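Local coordinates for protein 2-hydroxyethylphosphonate dioxygenase (Streptomyces viridochromogenes, PDB 4YAR) that converts 2-hydroxyethylphosphonate to hydroxymethylphosphonate and formate with molecular oxygen, an iron-dependent step in the biosynthesis of the antibiotic bialaphos, at residues 145-150 with 172-177; 293-296 with 301-304; 160-165 with 305-310; 198-203 with 331-336. The protein carries 1 engineered substitution. One frame throughout, in Å; residues are numbered along the deposited sequence.

How the contacts relate
Following the chain from the N terminus, contact 1 closes the first loop, of 21 residues, bringing strand 173-176 back to the end of strand 143-146. Residues 160-165 lie within that loop but pair with 305-310, so contact 3 crosses contact 1. It crosses contact 4 as well, because 198-203 comes before 305-310 and reaches on to 331-336. Contact 2, a short surface loop between 293-296 and 301-304, falls within the spans of both contact 3 and contact 4. Contacts 1, 2 and 3 meet where W304 packs on W147 and Y174 and where S173 pairs with T305; contact 4 joins the two large sheets, with V175 touching L331.

Contact 1. Residues 145-150 with 172-177; sequences GRWGEE and DSYVHP. Engineered in segment 172-177: H176 (natural residue Glu).
W147 and Y174 meet through an indole N-H and a phenol oxygen, with H176 at the rim of the same cluster. From CB the W147 side chain turns away from its own carbonyl carbon (chi1 -57°), which aims the indole at strand 173-176. At the five-membered ring, CD1 of W147 lies 3.7 Å from CE1 of H176; the two rings come rim to rim, neither over the other's face. H176 is an engineered residue, Glu in the natural protein; it was modelled in two conformers, so this approach is doubtful in detail. One atom further, NE1 of W147 donates to Y174 OH at 2.7 Å, with the oxygen close to the indole plane and the bond bent to 149° at the hydrogen. The six-membered ring then slides past the phenol: CZ2 of W147 reaches CZ of Y174 at 3.5 Å, and the pair forms an offset edge-to-face stack with the planes 71° apart, the indole presenting its edge. CH2, at the far end, packs against the ring of W304. Behind the indole, the backbone carbon C of G145 lies 3.6 Å from one face of the W147 ring, offset toward the rim.

Y174 OH has a second hydrogen-bond partner in Y184 OH, so the buried hydroxyl is held from two residues, and the stack probably limits tilting of the phenol. Together W147, Y174 and H176 form an aromatic cluster beside the metal centre, where H129 and H182 bind cadmium here in an iron site, and where position 176 belongs to the substrate-binding residues.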
# COMPACT_ATOMS: atom_id res chain seq x y z
N GLY A 145 23.28 -4.51 4.96
CA GLY A 145 22.27 -4.95 4.05
C GLY A 145 22.87 -5.69 2.87
O GLY A 145 23.90 -5.27 2.33
N ARG A 146 22.25 -6.82 2.55
CA ARG A 146 22.64 -7.67 1.39
C ARG A 146 21.49 -7.85 0.41
O ARG A 146 20.37 -8.23 0.82
CB ARG A 146 23.13 -9.04 1.85
CG ARG A 146 23.81 -9.90 0.79
CD ARG A 146 24.14 -11.29 1.31
NE ARG A 146 24.69 -12.14 0.25
CZ ARG A 146 24.96 -13.43 0.39
NH1 ARG A 146 24.71 -14.05 1.55
NH2 ARG A 146 25.48 -14.09 -0.65
N TRP A 147 21.77 -7.59 -0.88
CA TRP A 147 20.76 -7.66 -1.97
C TRP A 147 21.17 -8.49 -3.19
O TRP A 147 20.58 -8.32 -4.24
CB TRP A 147 20.37 -6.24 -2.49
CG TRP A 147 19.89 -5.48 -1.40
CD1 TRP A 147 18.69 -5.67 -0.73
CD2 TRP A 147 20.65 -4.57 -0.60
NE1 TRP A 147 18.65 -4.86 0.39
CE2 TRP A 147 19.84 -4.20 0.50
CE3 TRP A 147 21.92 -4.01 -0.71
CZ2 TRP A 147 20.27 -3.27 1.46
CZ3 TRP A 147 22.31 -3.09 0.21
CH2 TRP A 147 21.50 -2.73 1.29
N GLY A 148 22.12 -9.41 -3.03
CA GLY A 148 22.64 -10.23 -4.17
C GLY A 148 23.62 -11.29 -3.66
O GLY A 148 24.09 -11.26 -2.52
N GLU A 149 23.92 -12.24 -4.54
CA GLU A 149 24.76 -13.35 -4.22
C GLU A 149 26.18 -12.92 -4.06
O GLU A 149 26.83 -13.25 -3.08
CB GLU A 149 24.64 -14.39 -5.32
CG GLU A 149 23.28 -15.07 -5.32
CD GLU A 149 23.14 -16.15 -4.26
OE1 GLU A 149 24.17 -16.61 -3.70
OE2 GLU A 149 22.00 -16.58 -4.02
N GLU A 150 26.64 -12.16 -5.02
CA GLU A 150 27.99 -11.67 -5.07
C GLU A 150 28.07 -10.40 -4.17
O GLU A 150 27.14 -9.62 -4.15
CB GLU A 150 28.32 -11.39 -6.58
CG GLU A 150 29.78 -11.31 -7.03
CD GLU A 150 29.94 -10.68 -8.43
OE1 GLU A 150 29.25 -11.13 -9.38
OE2 GLU A 150 30.74 -9.74 -8.60
N ASP A 172 19.33 5.08 9.00
CA ASP A 172 19.14 5.10 7.56
C ASP A 172 17.86 4.32 7.21
O ASP A 172 17.44 3.35 7.94
CB ASP A 172 20.33 4.41 6.85
CG ASP A 172 21.67 5.20 6.87
OD1 ASP A 172 21.76 6.39 7.22
OD2 ASP A 172 22.71 4.55 6.57
N SER A 173 17.29 4.65 6.05
CA SER A 173 16.16 3.90 5.52
C SER A 173 16.29 3.74 4.04
O SER A 173 16.99 4.52 3.41
CB SER A 173 14.81 4.58 5.87
OG SER A 173 14.80 5.92 5.40
N TYR A 174 15.64 2.75 3.49
CA TYR A 174 15.56 2.59 2.07
C TYR A 174 14.31 1.80 1.65
O TYR A 174 13.69 1.06 2.46
CB TYR A 174 16.82 1.90 1.51
CG TYR A 174 16.85 0.40 1.71
CD1 TYR A 174 17.01 -0.19 2.97
CD2 TYR A 174 16.74 -0.46 0.60
CE1 TYR A 174 17.03 -1.56 3.12
CE2 TYR A 174 16.77 -1.82 0.75
CZ TYR A 174 16.93 -2.38 1.99
OH TYR A 174 16.91 -3.76 2.07
N VAL A 175 14.03 1.86 0.35
CA VAL A 175 12.94 1.12 -0.22
C VAL A 175 13.53 -0.03 -0.99
O VAL A 175 14.32 0.17 -1.93
CB VAL A 175 12.10 1.91 -1.18
CG1 VAL A 175 11.04 0.96 -1.77
CG2 VAL A 175 11.46 3.05 -0.43
N HIS A 176 13.00 -1.19 -0.63
CA HIS A 176 13.39 -2.45 -1.16
C HIS A 176 12.50 -2.66 -2.38
O HIS A 176 11.26 -2.45 -2.37
CB HIS A 176 13.24 -3.54 -0.08
CG HIS A 176 13.71 -4.89 -0.49
ND1 HIS A 176 14.97 -5.11 -1.03
CD2 HIS A 176 13.10 -6.09 -0.47
CE1 HIS A 176 15.09 -6.39 -1.32
NE2 HIS A 176 13.98 -7.01 -0.96
N PRO A 177 13.14 -3.00 -3.50
CA PRO A 177 12.28 -3.23 -4.62
C PRO A 177 11.56 -4.59 -4.53
O PRO A 177 12.02 -5.49 -3.85
CB PRO A 177 13.25 -3.22 -5.80
CG PRO A 177 14.59 -3.57 -5.27
CD PRO A 177 14.59 -3.20 -3.82

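Contact 2. Residues 293-296 with 301-304. With NA (sodium ion), chain L.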
# COMPACT_ATOMS: atom_id res chain seq x y z
N ALA A 293 6.62 8.37 -16.59
CA ALA A 293 7.17 8.24 -15.27
C ALA A 293 8.73 8.09 -15.42
O ALA A 293 9.29 7.85 -16.52
CB ALA A 293 6.56 7.00 -14.62
N ASP A 294 9.44 8.20 -14.31
CA ASP A 294 10.89 8.04 -14.35
C ASP A 294 11.35 6.65 -14.79
O ASP A 294 10.66 5.66 -14.56
CB ASP A 294 11.46 8.41 -13.01
CG ASP A 294 11.14 9.84 -12.68
OD1 ASP A 294 11.27 10.64 -13.63
OD2 ASP A 294 10.69 10.14 -11.55
N ASP A 295 12.47 6.60 -15.52
CA ASP A 295 13.10 5.33 -15.87
C ASP A 295 13.35 4.66 -14.54
O ASP A 295 13.56 5.33 -13.54
CB ASP A 295 14.40 5.51 -16.71
CG ASP A 295 15.57 6.27 -15.95
OD1 ASP A 295 15.35 6.82 -14.84
OD2 ASP A 295 16.72 6.29 -16.46
N GLN A 296 13.29 3.35 -14.51
CA GLN A 296 13.42 2.65 -13.24
C GLN A 296 14.90 2.30 -12.96
O GLN A 296 15.68 2.24 -13.89
CB GLN A 296 12.54 1.44 -13.32
CG GLN A 296 11.13 1.67 -12.76
CD GLN A 296 11.11 1.85 -11.25
OE1 GLN A 296 11.90 2.62 -10.69
NE2 GLN A 296 10.22 1.14 -10.59
N GLY A 301 20.47 2.45 -4.39
CA GLY A 301 21.02 3.81 -4.42
C GLY A 301 20.03 4.94 -4.59
O GLY A 301 20.14 5.95 -3.91
N LYS A 302 19.03 4.80 -5.47
CA LYS A 302 18.13 5.90 -5.77
C LYS A 302 17.27 6.22 -4.58
O LYS A 302 17.00 7.36 -4.35
CB LYS A 302 17.24 5.64 -7.01
CG LYS A 302 16.71 6.88 -7.78
CD LYS A 302 15.46 6.50 -8.62
CE LYS A 302 14.93 7.52 -9.67
NZ LYS A 302 13.90 6.98 -10.67
N THR A 303 16.80 5.23 -3.82
CA THR A 303 15.84 5.61 -2.77
C THR A 303 16.53 5.79 -1.42
O THR A 303 15.96 6.37 -0.44
CB THR A 303 14.75 4.55 -2.60
OG1 THR A 303 15.39 3.31 -2.29
CG2 THR A 303 14.00 4.40 -3.84
N TRP A 304 17.71 5.22 -1.33
CA TRP A 304 18.47 5.25 -0.08
C TRP A 304 18.39 6.61 0.63
O TRP A 304 18.72 7.64 0.04
CB TRP A 304 19.90 4.98 -0.37
CG TRP A 304 20.77 4.64 0.84
CD1 TRP A 304 21.51 5.49 1.61
CD2 TRP A 304 20.95 3.34 1.39
NE1 TRP A 304 22.19 4.77 2.59
CE2 TRP A 304 21.83 3.46 2.49
CE3 TRP A 304 20.43 2.06 1.07
CZ2 TRP A 304 22.24 2.36 3.23
CZ3 TRP A 304 20.83 0.99 1.82
CH2 TRP A 304 21.73 1.14 2.89
NA NA L . 12.14 3.79 -8.79
O HOH W 1 10.70 2.17 -7.29
O HOH W 2 13.65 4.74 -9.69
O HOH W 3 11.03 3.43 -7.95
O HOH W 4 11.09 5.86 -7.61
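K302 reaches D295 because its CG is swung opposite the backbone N (chi1 -155°) and every later torsion is extended, making the side chain a straight arm that carries NZ across to 293-296. There NZ of K302 makes a weak hydrogen bond to the main-chain O of D295 at 3.3 Å. Its nearest neighbour in D294 is carbon rather than oxygen, CB of D294 at 3.7 Å from NZ of K302. Both carboxylates stay beyond salt-bridge distance: OD1 of D295 is 4.4 Å from K302 NZ, and OD2 of D294 is 4.6 Å from it in a different direction. The lysine thus has two negative groups nearby that would probably favour its charge at long range, while the one direct, weak bond goes to a carbonyl.

Q296 heads away from the lysine at its CB, then bends at chi2 (-70°) and brings OE1 round to a sodium ion at 2.2 Å. H330 supplies the other protein ligand through ND1, and its NE2 bonds to O of D294, tying the metal site to this same loop. Some of the modelled waters crowd the ion implausibly and Q296 is poorly ordered, so the shell is doubtful in detail.

All this lies on the surface, in the long link between helix 270-283 and helix 307-312. Just beyond K302 the link turns inward: T303 OG1 makes a weak bond to V175 N of strand 173-176, and W304 packs on Y174 of that strand.

Contact 3. Residues 160-165 with 305-310; sequences HANHGG and TTIEDS. With CD (cadmium ion), chain H.
This is a small apolar contact in which I307, the first residue of helix 307-312, pushes its side chain against the backbone of the loop that follows strand 156-159. The methyl CD1 does most of the touching. I307 CD1 lies 3.6 Å from A161 C and just as close to N162 N, and I307 CD1 is 3.9 Å from H160 CB. Its chi2 of 145° is off a staggered position, swinging CD1 over the A161-N162 peptide. The other branch passes obliquely by the N162 amide, I307 CG2 lying 4.0 Å from N162 CG.

The loop receiving the isoleucine is stiffened from within. OD1 of N162 accepts from the backbone N of G164 at 2.8 Å, an Asx turn, and its ND2 donates to O of G165 and to O of I169, so both ends of the amide are in use. H160 ND1 and H163 NE2 both bind a cadmium ion, the latter at 2.2 Å, with D142 completing the protein ligands. O of A161 stands 3.2 Å above the centre of the H163 ring.

On the helix side, T306 and D309 form a capping box: D309 N bonds to T306 OG1, and T306 N returns to OD2 of D309, which fixes the helix start behind I307. D172, just ahead of strand 173-176, bridges the two sides, accepting from H160 N with one carboxylate oxygen and from I307 N with the other. The start of helix 307-312 is thereby joined to the loop leaving strand 156-159 and to the residue just ahead of strand 173-176.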
# COMPACT_ATOMS: atom_id res chain seq x y z
N HIS A 160 23.18 2.49 8.49
CA HIS A 160 23.70 3.04 9.71
C HIS A 160 22.54 3.27 10.69
O HIS A 160 21.41 3.52 10.29
CB HIS A 160 24.41 4.37 9.44
CG HIS A 160 25.78 4.20 8.84
ND1 HIS A 160 26.92 4.05 9.60
CD2 HIS A 160 26.15 4.00 7.56
CE1 HIS A 160 27.95 3.84 8.80
NE2 HIS A 160 27.51 3.80 7.55
N ALA A 161 22.88 3.20 11.95
CA ALA A 161 22.06 3.67 13.02
C ALA A 161 22.58 5.02 13.42
O ALA A 161 23.74 5.26 13.34
CB ALA A 161 22.15 2.74 14.21
N ASN A 162 21.70 5.86 13.93
CA ASN A 162 22.09 7.18 14.43
C ASN A 162 22.82 6.99 15.78
O ASN A 162 22.22 6.45 16.71
CB ASN A 162 20.88 8.03 14.61
CG ASN A 162 21.21 9.47 14.93
OD1 ASN A 162 22.34 9.80 15.17
ND2 ASN A 162 20.19 10.30 15.02
N HIS A 163 24.10 7.44 15.84
CA HIS A 163 24.86 7.38 17.08
C HIS A 163 24.82 8.73 17.86
O HIS A 163 25.36 8.81 18.98
CB HIS A 163 26.29 6.98 16.83
CG HIS A 163 26.45 5.91 15.80
ND1 HIS A 163 25.94 4.64 15.96
CD2 HIS A 163 27.08 5.93 14.61
CE1 HIS A 163 26.24 3.92 14.88
NE2 HIS A 163 26.96 4.70 14.05
N GLY A 164 24.25 9.77 17.25
CA GLY A 164 24.41 11.16 17.73
C GLY A 164 23.24 11.52 18.57
O GLY A 164 22.59 10.67 19.11
N GLY A 165 22.96 12.80 18.65
CA GLY A 165 21.71 13.24 19.17
C GLY A 165 20.63 13.16 18.05
O GLY A 165 20.87 12.81 16.82
N THR A 305 18.06 6.61 1.91
CA THR A 305 17.93 7.86 2.67
C THR A 305 18.77 7.75 3.96
O THR A 305 18.55 6.86 4.79
CB THR A 305 16.49 8.14 3.02
OG1 THR A 305 15.75 8.29 1.82
CG2 THR A 305 16.30 9.37 3.86
N THR A 306 19.76 8.63 4.07
CA THR A 306 20.69 8.57 5.20
C THR A 306 20.09 9.31 6.39
O THR A 306 19.14 10.06 6.27
CB THR A 306 22.04 9.25 4.89
OG1 THR A 306 21.83 10.63 4.61
CG2 THR A 306 22.71 8.61 3.73
N ILE A 307 20.71 9.12 7.56
CA ILE A 307 20.35 9.91 8.73
C ILE A 307 20.40 11.42 8.41
O ILE A 307 19.50 12.19 8.77
CB ILE A 307 21.32 9.57 9.85
CG1 ILE A 307 21.09 8.11 10.31
CG2 ILE A 307 21.09 10.43 11.03
CD1 ILE A 307 22.38 7.41 10.73
N GLU A 308 21.45 11.82 7.75
CA GLU A 308 21.65 13.22 7.45
C GLU A 308 20.62 13.72 6.48
O GLU A 308 20.10 14.84 6.66
CB GLU A 308 23.05 13.50 6.93
CG GLU A 308 24.04 13.43 8.07
CD GLU A 308 25.49 13.61 7.66
OE1 GLU A 308 25.90 13.07 6.58
OE2 GLU A 308 26.22 14.29 8.43
N ASP A 309 20.27 12.91 5.47
CA ASP A 309 19.11 13.26 4.63
C ASP A 309 17.88 13.51 5.51
O ASP A 309 17.11 14.48 5.34
CB ASP A 309 18.72 12.13 3.60
CG ASP A 309 19.73 11.87 2.48
OD1 ASP A 309 20.46 12.77 1.98
OD2 ASP A 309 19.82 10.68 2.03
N SER A 310 17.57 12.59 6.44
CA SER A 310 16.38 12.78 7.21
C SER A 310 16.48 14.06 8.11
O SER A 310 15.53 14.81 8.26
CB SER A 310 16.06 11.54 8.08
OG SER A 310 15.82 10.47 7.24
CD CD H . 27.30 4.17 11.93
O HOH W 5 25.91 6.36 11.78

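Contact 4. Residues 198-203 with 331-336; sequences TAQSNI and LPDLVG
The N202 amide and the D333 carboxylate stand almost perpendicular, their planes 84° apart, and the amide N-H comes in from above the carboxylate plane. ND2 of N202 donates to OD2 of D333 at 3.0 Å, from 39° out of that plane. The third flat group, the Q200 amide, lies less steeply to the carboxylate, and NE2 of Q200 is 3.3 Å from the same OD2 of D333. That nitrogen has a clearer partner within its own loop: NE2 of Q200 donates almost straight to OD1 of N202 at 2.9 Å, with the acceptor in the plane of the Q200 amide. A chi1 of 85° starts the glutamine between its own N and carbonyl carbon, and the bend that follows turns the amide toward N202 and D333.

The other oxygens are used too. OE1 of Q200 accepts from G408 N, and OD1 of D333 from Y413 N, so each group is held through both its ends, which should resist a flip. D333 itself stands in the type I turn from L331 to L334. Beside this polar group, CB of A199 packs on CD1 of L334 at 3.9 Å.

The contact joins the exit of strand 192-198, on its way to helix 204-210, with the turn entering strand 335-343, and so links the two large antiparallel sheets. N202 also touches helix 413-420, A199 and Q200 rest on S407 of strand 400-407, and L334 leans on I134 of strand 133-140.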
# COMPACT_ATOMS: atom_id res chain seq x y z
N THR A 198 5.86 -3.34 4.70
CA THR A 198 5.45 -3.63 3.33
C THR A 198 4.14 -2.89 2.98
O THR A 198 3.36 -2.49 3.82
CB THR A 198 5.23 -5.11 3.15
OG1 THR A 198 4.09 -5.46 3.95
CG2 THR A 198 6.45 -5.96 3.55
N ALA A 199 3.97 -2.56 1.73
CA ALA A 199 2.67 -2.04 1.30
C ALA A 199 2.08 -3.13 0.45
O ALA A 199 2.82 -3.94 -0.07
CB ALA A 199 2.87 -0.78 0.48
N GLN A 200 0.78 -3.04 0.19
CA GLN A 200 0.12 -3.86 -0.86
C GLN A 200 0.77 -3.64 -2.18
O GLN A 200 1.14 -2.54 -2.53
CB GLN A 200 -1.40 -3.55 -0.93
CG GLN A 200 -1.83 -2.33 -1.80
CD GLN A 200 -1.27 -0.95 -1.37
OE1 GLN A 200 -0.91 -0.70 -0.20
NE2 GLN A 200 -1.26 -0.02 -2.34
N SER A 201 0.93 -4.70 -2.96
CA SER A 201 1.40 -4.58 -4.32
C SER A 201 0.19 -4.19 -5.18
O SER A 201 -0.84 -4.82 -5.17
CB SER A 201 1.95 -5.89 -4.85
OG SER A 201 2.23 -5.77 -6.21
N ASN A 202 0.32 -3.14 -5.93
CA ASN A 202 -0.78 -2.73 -6.77
C ASN A 202 -0.89 -3.51 -8.06
O ASN A 202 -1.81 -3.25 -8.82
CB ASN A 202 -0.67 -1.21 -7.12
CG ASN A 202 -0.96 -0.33 -5.91
OD1 ASN A 202 -1.88 -0.61 -5.15
ND2 ASN A 202 -0.21 0.74 -5.73
N ILE A 203 0.08 -4.38 -8.32
CA ILE A 203 0.06 -5.24 -9.54
C ILE A 203 -0.54 -6.60 -9.12
O ILE A 203 -0.84 -7.50 -9.94
CB ILE A 203 1.50 -5.28 -10.14
CG1 ILE A 203 1.50 -5.81 -11.56
CG2 ILE A 203 2.48 -6.03 -9.26
CD1 ILE A 203 0.89 -4.79 -12.50
N LEU A 331 6.26 4.29 -6.17
CA LEU A 331 5.51 3.58 -5.17
C LEU A 331 4.81 4.67 -4.35
O LEU A 331 5.09 4.83 -3.13
CB LEU A 331 6.41 2.70 -4.27
CG LEU A 331 7.01 1.49 -4.99
CD1 LEU A 331 8.17 0.87 -4.22
CD2 LEU A 331 5.94 0.48 -5.34
N PRO A 332 3.84 5.38 -4.97
CA PRO A 332 3.16 6.48 -4.27
C PRO A 332 2.35 6.13 -3.04
O PRO A 332 2.03 7.04 -2.25
CB PRO A 332 2.22 7.04 -5.32
CG PRO A 332 2.71 6.51 -6.62
CD PRO A 332 3.34 5.21 -6.33
N ASP A 333 1.94 4.90 -2.89
CA ASP A 333 1.10 4.51 -1.75
C ASP A 333 1.89 4.03 -0.50
O ASP A 333 1.26 3.67 0.49
CB ASP A 333 0.17 3.41 -2.14
CG ASP A 333 -0.82 3.80 -3.28
OD1 ASP A 333 -1.08 4.97 -3.52
OD2 ASP A 333 -1.32 2.88 -3.95
N LEU A 334 3.22 4.02 -0.58
CA LEU A 334 4.16 3.63 0.51
C LEU A 334 4.85 4.85 1.12
O LEU A 334 5.56 5.61 0.43
CB LEU A 334 5.16 2.64 -0.07
CG LEU A 334 6.27 2.07 0.82
CD1 LEU A 334 5.63 1.42 2.04
CD2 LEU A 334 7.12 1.04 0.06
N VAL A 335 4.63 5.13 2.40
CA VAL A 335 5.14 6.36 2.94
C VAL A 335 5.73 6.02 4.30
O VAL A 335 5.21 5.09 5.01
CB VAL A 335 4.02 7.44 3.11
CG1 VAL A 335 4.53 8.62 3.84
CG2 VAL A 335 3.44 7.92 1.76
N GLY A 336 6.74 6.77 4.68
CA GLY A 336 7.35 6.64 6.06
C GLY A 336 7.85 7.93 6.57
O GLY A 336 8.55 8.63 5.85